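Local coordinates for aminotransferase class-III (Ochrobactrum anthropi, PDB 5GHG), which probably transfers amino groups between amines and carbonyl compounds as an omega-transaminase, using the vitamin B6 cofactor that is bound here in its pyridoxamine phosphate form, at residues A98-L101 against V102-P106; W130-S133 against N134-E138; I301-R304 against V305-P308. The protein carries 1 engineered substitution. All coordinates share one frame; numbering follows the deposited sequence.

Contact 1: A98-L101 against V102-P106; sequences AEKL and VSMAP
The carbonyl oxygen of K100 takes two bonds from the residues that follow it. S103 OG donates to K100 O at 2.7 Å, and M104 N reaches the same K100 O at 3.0 Å; both donors are tilted to the same side of the carbonyl plane. The hydroxyl arrives well off the carbonyl direction, with a C=O...OG angle of 118°. A chi1 of 78° sets OG between the backbone N and the carbonyl carbon of S103, facing back along the helix to K100 O. The M104 side chain lies on the same oxygen: its CG is 3.2 Å from K100 O, and its SD passes obliquely across the K100 chain, 3.9 Å from K100 CG. K100 itself folds at chi2 and chi3, which keeps its aliphatic part close to the sulfur. This is the closing turn of helix 93-104, which packs on the central mixed sheet of the large, cofactor-binding domain of this aminotransferase family. V102 N and S103 N still make the regular i to i-4 bonds to A98 O and E99 O, while M104 N adds a weak bond to L101 O. A water bridges two polar ends, donating to S103 OG at 2.7 Å and accepting weakly from K100 NZ. Farther out, L101 and A98 pack on F114 of strand 111-115, and V102 rests on L300 of strand 297-301. The M104 side chain reaches on to F264 and L270.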
loop_
_atom_site.group_PDB
_atom_site.type_symbol
_atom_site.label_atom_id
_atom_site.label_comp_id
_atom_site.label_asym_id
_atom_site.label_seq_id
_atom_site.Cartn_x
_atom_site.Cartn_y
_atom_site.Cartn_z
ATOM N N ALA B 98 -8.346 -17.442 -1.105
ATOM C CA ALA B 98 -9.020 -17.299 0.178
ATOM C C ALA B 98 -9.330 -18.664 0.784
ATOM O O ALA B 98 -9.088 -18.900 1.975
ATOM C CB ALA B 98 -10.301 -16.488 0.017
ATOM N N GLU B 99 -9.859 -19.570 -0.030
ATOM C CA GLU B 99 -10.183 -20.903 0.460
ATOM C C GLU B 99 -8.923 -21.636 0.930
ATOM O O GLU B 99 -8.913 -22.251 1.998
ATOM C CB GLU B 99 -10.887 -21.703 -0.628
ATOM C CG GLU B 99 -11.410 -23.035 -0.125
ATOM C CD GLU B 99 -11.952 -23.910 -1.250
ATOM O OE1 GLU B 99 -12.177 -23.392 -2.380
ATOM O OE2 GLU B 99 -12.157 -25.122 -0.993
ATOM N N LYS B 100 -7.851 -21.558 0.144
ATOM C CA LYS B 100 -6.598 -22.204 0.512
ATOM C C LYS B 100 -6.050 -21.653 1.834
ATOM O O LYS B 100 -5.602 -22.415 2.695
ATOM C CB LYS B 100 -5.592 -22.040 -0.616
ATOM C CG LYS B 100 -4.200 -22.469 -0.279
ATOM C CD LYS B 100 -4.128 -23.967 -0.131
ATOM C CE LYS B 100 -4.387 -24.653 -1.474
ATOM N NZ LYS B 100 -4.284 -26.145 -1.348
ATOM N N LEU B 101 -6.088 -20.328 2.016
ATOM C CA LEU B 101 -5.516 -19.738 3.224
ATOM C C LEU B 101 -6.321 -20.117 4.460
ATOM O O LEU B 101 -5.752 -20.376 5.522
ATOM C CB LEU B 101 -5.434 -18.221 3.102
ATOM C CG LEU B 101 -4.419 -17.677 2.069
ATOM C CD1 LEU B 101 -4.453 -16.146 2.070
ATOM C CD2 LEU B 101 -3.042 -18.195 2.365
ATOM N N VAL B 102 -7.653 -20.110 4.357
ATOM C CA VAL B 102 -8.458 -20.552 5.479
ATOM C C VAL B 102 -8.122 -22.005 5.810
ATOM O O VAL B 102 -7.933 -22.362 6.975
ATOM C CB VAL B 102 -9.960 -20.349 5.180
ATOM C CG1 VAL B 102 -10.837 -21.038 6.242
ATOM C CG2 VAL B 102 -10.292 -18.865 5.135
ATOM N N SER B 103 -7.999 -22.848 4.789
ATOM C CA SER B 103 -7.735 -24.265 5.039
ATOM C C SER B 103 -6.365 -24.497 5.661
ATOM O O SER B 103 -6.167 -25.499 6.346
ATOM C CB SER B 103 -7.874 -25.069 3.737
ATOM O OG SER B 103 -6.729 -24.910 2.922
ATOM N N MET B 104 -5.410 -23.600 5.437
ATOM C CA MET B 104 -4.065 -23.746 5.984
ATOM C C MET B 104 -3.903 -23.160 7.379
ATOM O O MET B 104 -2.829 -23.301 7.969
ATOM C CB MET B 104 -3.029 -23.037 5.087
ATOM C CG MET B 104 -2.803 -23.608 3.705
ATOM S SD MET B 104 -1.787 -22.384 2.775
ATOM C CE MET B 104 -0.194 -22.603 3.524
ATOM N N ALA B 105 -4.899 -22.456 7.893
ATOM C CA ALA B 105 -4.687 -21.649 9.081
ATOM C C ALA B 105 -4.290 -22.532 10.268
ATOM O O ALA B 105 -4.813 -23.639 10.427
ATOM C CB ALA B 105 -5.937 -20.834 9.423
ATOM N N PRO B 106 -3.394 -22.051 11.128
ATOM C CA PRO B 106 -2.984 -22.855 12.291
ATOM C C PRO B 106 -4.070 -22.995 13.355
ATOM O O PRO B 106 -3.939 -23.851 14.225
ATOM C CB PRO B 106 -1.781 -22.074 12.831
ATOM C CG PRO B 106 -2.131 -20.643 12.492
ATOM C CD PRO B 106 -2.745 -20.731 11.113
HETATM O O HOH W 1 -6.960 -26.249 0.584
#

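Contact 2: W130-S133 against N134-E138; sequences WYRS and NALGE
The CD1 methyl of L136 sits over one face of the R132 guanidinium, offset toward its rim, 3.6 Å from R132 NH1. With R132 extended from CG to NE, its polar end is taken up beyond the turn: NE donates to the carbonyl of V305 and NH2 to that of R304. The helix ends in a Schellman motif. S133 O accepts from E138 N at 2.8 Å, and N134 O from G137 N at 3.0 Å, with G137 at positive phi, a conformation that favours glycine. Ahead of this, W130 O, Y131 O and R132 O accept from N134 N, A135 N and L136 N. A water donates to both S133 OG, at 2.8 Å, and E138 OE1, at 2.7 Å. The N134 amide and the W130 indole are also occupied, N134 OD1 accepting from K142 NZ, N134 ND2 donating to S170 O and D172 OD1 of the second subunit, and W130 NE1 bonding to K142 O. The end of helix 118-135 thus meets the neighbouring subunit, the 303-306 helical turn and the chain leading into strand 143-147, where R141 O bonds to S133 OG and the R141 side chain forms a salt bridge with E138.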
loop_
_atom_site.group_PDB
_atom_site.type_symbol
_atom_site.label_atom_id
_atom_site.label_comp_id
_atom_site.label_asym_id
_atom_site.label_seq_id
_atom_site.Cartn_x
_atom_site.Cartn_y
_atom_site.Cartn_z
ATOM N N TRP B 130 -12.321 -1.329 15.099
ATOM C CA TRP B 130 -13.105 -0.189 15.559
ATOM C C TRP B 130 -14.565 -0.295 15.096
ATOM O O TRP B 130 -15.503 -0.032 15.864
ATOM C CB TRP B 130 -12.502 1.122 15.065
ATOM C CG TRP B 130 -11.204 1.457 15.645
ATOM C CD1 TRP B 130 -10.602 0.863 16.711
ATOM C CD2 TRP B 130 -10.311 2.489 15.204
ATOM N NE1 TRP B 130 -9.393 1.456 16.963
ATOM C CE2 TRP B 130 -9.188 2.458 16.055
ATOM C CE3 TRP B 130 -10.361 3.434 14.178
ATOM C CZ2 TRP B 130 -8.106 3.332 15.902
ATOM C CZ3 TRP B 130 -9.287 4.318 14.028
ATOM C CH2 TRP B 130 -8.175 4.252 14.885
ATOM N N TYR B 131 -14.760 -0.640 13.832
ATOM C CA TYR B 131 -16.092 -0.864 13.303
ATOM C C TYR B 131 -16.828 -1.926 14.117
ATOM O O TYR B 131 -17.986 -1.745 14.494
ATOM C CB TYR B 131 -15.979 -1.294 11.828
ATOM C CG TYR B 131 -17.290 -1.525 11.158
ATOM C CD1 TYR B 131 -17.952 -0.498 10.501
ATOM C CD2 TYR B 131 -17.884 -2.788 11.183
ATOM C CE1 TYR B 131 -19.157 -0.726 9.863
ATOM C CE2 TYR B 131 -19.091 -3.018 10.578
ATOM C CZ TYR B 131 -19.725 -1.987 9.914
ATOM O OH TYR B 131 -20.938 -2.225 9.312
ATOM N N ARG B 132 -16.131 -3.013 14.435
ATOM C CA ARG B 132 -16.718 -4.124 15.161
ATOM C C ARG B 132 -17.126 -3.721 16.589
ATOM O O ARG B 132 -18.202 -4.089 17.058
ATOM C CB ARG B 132 -15.720 -5.283 15.191
ATOM C CG ARG B 132 -16.173 -6.512 15.942
ATOM C CD ARG B 132 -15.101 -7.598 15.940
ATOM N NE ARG B 132 -15.499 -8.764 16.716
ATOM C CZ ARG B 132 -15.347 -8.887 18.030
ATOM N NH1 ARG B 132 -14.794 -7.915 18.743
ATOM N NH2 ARG B 132 -15.745 -9.989 18.636
ATOM N N SER B 133 -16.268 -2.980 17.285
ATOM C CA SER B 133 -16.617 -2.528 18.633
ATOM C C SER B 133 -17.835 -1.596 18.596
ATOM O O SER B 133 -18.676 -1.630 19.496
ATOM C CB SER B 133 -15.434 -1.846 19.293
ATOM O OG SER B 133 -14.465 -2.800 19.682
ATOM N N ASN B 134 -17.931 -0.759 17.563
ATOM C CA ASN B 134 -19.125 0.076 17.400
ATOM C C ASN B 134 -20.368 -0.780 17.142
ATOM O O ASN B 134 -21.421 -0.530 17.714
ATOM C CB ASN B 134 -18.932 1.081 16.283
ATOM C CG ASN B 134 -18.013 2.210 16.677
ATOM O OD1 ASN B 134 -17.959 2.597 17.855
ATOM N ND2 ASN B 134 -17.277 2.750 15.709
ATOM N N ALA B 135 -20.251 -1.785 16.285
ATOM C CA ALA B 135 -21.381 -2.687 16.038
ATOM C C ALA B 135 -21.807 -3.426 17.316
ATOM O O ALA B 135 -22.997 -3.716 17.496
ATOM C CB ALA B 135 -21.031 -3.699 14.963
ATOM N N LEU B 136 -20.859 -3.724 18.202
ATOM C CA LEU B 136 -21.148 -4.363 19.470
ATOM C C LEU B 136 -21.697 -3.398 20.515
ATOM O O LEU B 136 -22.044 -3.840 21.616
ATOM C CB LEU B 136 -19.879 -5.053 20.007
ATOM C CG LEU B 136 -19.473 -6.300 19.235
ATOM C CD1 LEU B 136 -18.089 -6.811 19.633
ATOM C CD2 LEU B 136 -20.510 -7.390 19.471
ATOM N N GLY B 137 -21.778 -2.110 20.214
ATOM C CA GLY B 137 -22.206 -1.132 21.199
ATOM C C GLY B 137 -21.175 -0.871 22.293
ATOM O O GLY B 137 -21.540 -0.623 23.447
ATOM N N GLU B 138 -19.888 -0.948 21.956
ATOM C CA GLU B 138 -18.793 -0.697 22.885
ATOM C C GLU B 138 -17.917 0.418 22.295
ATOM O O GLU B 138 -16.812 0.163 21.800
ATOM C CB GLU B 138 -17.975 -1.965 23.130
ATOM C CG GLU B 138 -18.722 -3.071 23.865
ATOM C CD GLU B 138 -17.794 -4.214 24.298
ATOM O OE1 GLU B 138 -17.058 -4.747 23.450
ATOM O OE2 GLU B 138 -17.781 -4.561 25.489
HETATM O O HOH W 2 -15.724 -4.894 21.145
#

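Contact 3: I301-R304 against V305-P308; sequences INER and VYAP
I301 CD1 lies 3.7 Å from Y306 CB, near the plane of the ring at its edge, while I301 CB lies 3.9 Å from V305 CG1, the I301 and V305 side chains crossing at about a right angle. Next, N302 folds back over the turn it precedes. Its chi1 of 66° swings the amide round so that N302 OD1 accepts from V305 N at 3.0 Å, the donor lying nearly along the C=O axis, and V305 CG2 rests 3.3 Å from the same OD1. This is an N-cap: the asparagine closes the start of the short helix 303-306, which takes the chain out of strand 297-301. The main chain of N302 adds a second bond, its O accepting from Y306 N at 2.9 Å, and N302 ND2 donates to D281. With an alanine at this position V305 N is likely to lose its capping acceptor, and D281 the side-chain amide that donates to it. E303 O takes A307 N at 2.7 Å. The E303 chain bends at chi2 (63°), bringing its carboxylate, bonded to S110 OG, near the edge of the Y306 ring, with E303 OE2 4.0 Å from Y306 CD2 and the two planes 76° apart. Lastly, R304 runs out through NH1 to a salt bridge with D281, while R304 O lies 3.4 Å from P308 CD.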
loop_
_atom_site.group_PDB
_atom_site.type_symbol
_atom_site.label_atom_id
_atom_site.label_comp_id
_atom_site.label_asym_id
_atom_site.label_seq_id
_atom_site.Cartn_x
_atom_site.Cartn_y
_atom_site.Cartn_z
ATOM N N ILE B 301 -9.667 -13.858 9.739
ATOM C CA ILE B 301 -10.338 -13.629 11.012
ATOM C C ILE B 301 -11.162 -14.852 11.375
ATOM O O ILE B 301 -11.680 -15.560 10.498
ATOM C CB ILE B 301 -11.229 -12.363 10.987
ATOM C CG1 ILE B 301 -12.381 -12.549 10.023
ATOM C CG2 ILE B 301 -10.408 -11.132 10.594
ATOM C CD1 ILE B 301 -13.362 -11.397 10.051
ATOM N N ASN B 302 -11.298 -15.096 12.676
ATOM C CA ASN B 302 -12.059 -16.262 13.101
ATOM C C ASN B 302 -13.534 -15.895 13.257
ATOM O O ASN B 302 -13.959 -14.761 12.976
ATOM C CB ASN B 302 -11.455 -16.870 14.356
ATOM C CG ASN B 302 -11.550 -15.970 15.571
ATOM O OD1 ASN B 302 -12.186 -14.926 15.542
ATOM N ND2 ASN B 302 -10.932 -16.391 16.654
ATOM N N GLU B 303 -14.343 -16.871 13.675
ATOM C CA GLU B 303 -15.777 -16.638 13.765
ATOM C C GLU B 303 -16.110 -15.651 14.893
ATOM O O GLU B 303 -17.014 -14.827 14.750
ATOM C CB GLU B 303 -16.512 -17.967 13.970
ATOM C CG GLU B 303 -18.036 -17.844 13.926
ATOM C CD GLU B 303 -18.556 -17.379 12.571
ATOM O OE1 GLU B 303 -19.628 -16.750 12.543
ATOM O OE2 GLU B 303 -17.892 -17.629 11.520
ATOM N N ARG B 304 -15.376 -15.721 15.996
ATOM C CA ARG B 304 -15.544 -14.767 17.077
ATOM C C ARG B 304 -15.470 -13.331 16.563
ATOM O O ARG B 304 -16.307 -12.493 16.900
ATOM C CB ARG B 304 -14.477 -15.008 18.148
ATOM C CG ARG B 304 -14.438 -14.002 19.286
ATOM C CD ARG B 304 -13.170 -14.178 20.083
ATOM N NE ARG B 304 -13.111 -13.324 21.264
ATOM C CZ ARG B 304 -12.054 -13.223 22.059
ATOM N NH1 ARG B 304 -10.950 -13.912 21.789
ATOM N NH2 ARG B 304 -12.101 -12.430 23.121
ATOM N N VAL B 305 -14.465 -13.038 15.724
ATOM C CA VAL B 305 -14.343 -11.708 15.153
ATOM C C VAL B 305 -15.429 -11.457 14.131
ATOM O O VAL B 305 -16.040 -10.383 14.108
ATOM C CB VAL B 305 -12.939 -11.511 14.544
ATOM C CG1 VAL B 305 -12.839 -10.178 13.810
ATOM C CG2 VAL B 305 -11.868 -11.619 15.628
ATOM N N TYR B 306 -15.687 -12.432 13.260
ATOM C CA TYR B 306 -16.570 -12.216 12.117
ATOM C C TYR B 306 -18.051 -12.145 12.519
ATOM O O TYR B 306 -18.812 -11.422 11.881
ATOM C CB TYR B 306 -16.374 -13.324 11.083
ATOM C CG TYR B 306 -17.239 -13.187 9.845
ATOM C CD1 TYR B 306 -17.030 -12.168 8.929
ATOM C CD2 TYR B 306 -18.268 -14.102 9.591
ATOM C CE1 TYR B 306 -17.819 -12.044 7.792
ATOM C CE2 TYR B 306 -19.065 -13.992 8.464
ATOM C CZ TYR B 306 -18.837 -12.962 7.568
ATOM O OH TYR B 306 -19.637 -12.851 6.451
ATOM N N ALA B 307 -18.456 -12.871 13.556
ATOM C CA ALA B 307 -19.887 -13.012 13.883
ATOM C C ALA B 307 -20.625 -11.670 14.003
ATOM O O ALA B 307 -21.647 -11.500 13.332
ATOM C CB ALA B 307 -20.042 -13.828 15.164
ATOM N N PRO B 308 -20.155 -10.701 14.811
ATOM C CA PRO B 308 -20.913 -9.435 14.924
ATOM C C PRO B 308 -20.858 -8.544 13.689
ATOM O O PRO B 308 -21.662 -7.616 13.594
ATOM C CB PRO B 308 -20.257 -8.733 16.123
ATOM C CG PRO B 308 -18.888 -9.328 16.220
ATOM C CD PRO B 308 -19.010 -10.745 15.728
#

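All three contacts lie at helix ends, but they differ in depth and place. Contact 1, at the end of helix 93-104, is a surface contact with one buried residue, L101; contacts 2 and 3 are partly buried. Contacts 1 and 3 share strand 297-301, which contact 1 packs against and from which contact 3 emerges, yet their nearest atoms stay about 6 Å apart. Contacts 2 and 3 do touch, L136 meeting P308 beside the arginine bonds. Chemically, contact 1 has a serine hydroxyl bonded back into the last turn, contact 2 ends its helix with a glycine in a Schellman motif, and contact 3 starts one with an asparagine cap. Contact 2 alone reaches the second subunit.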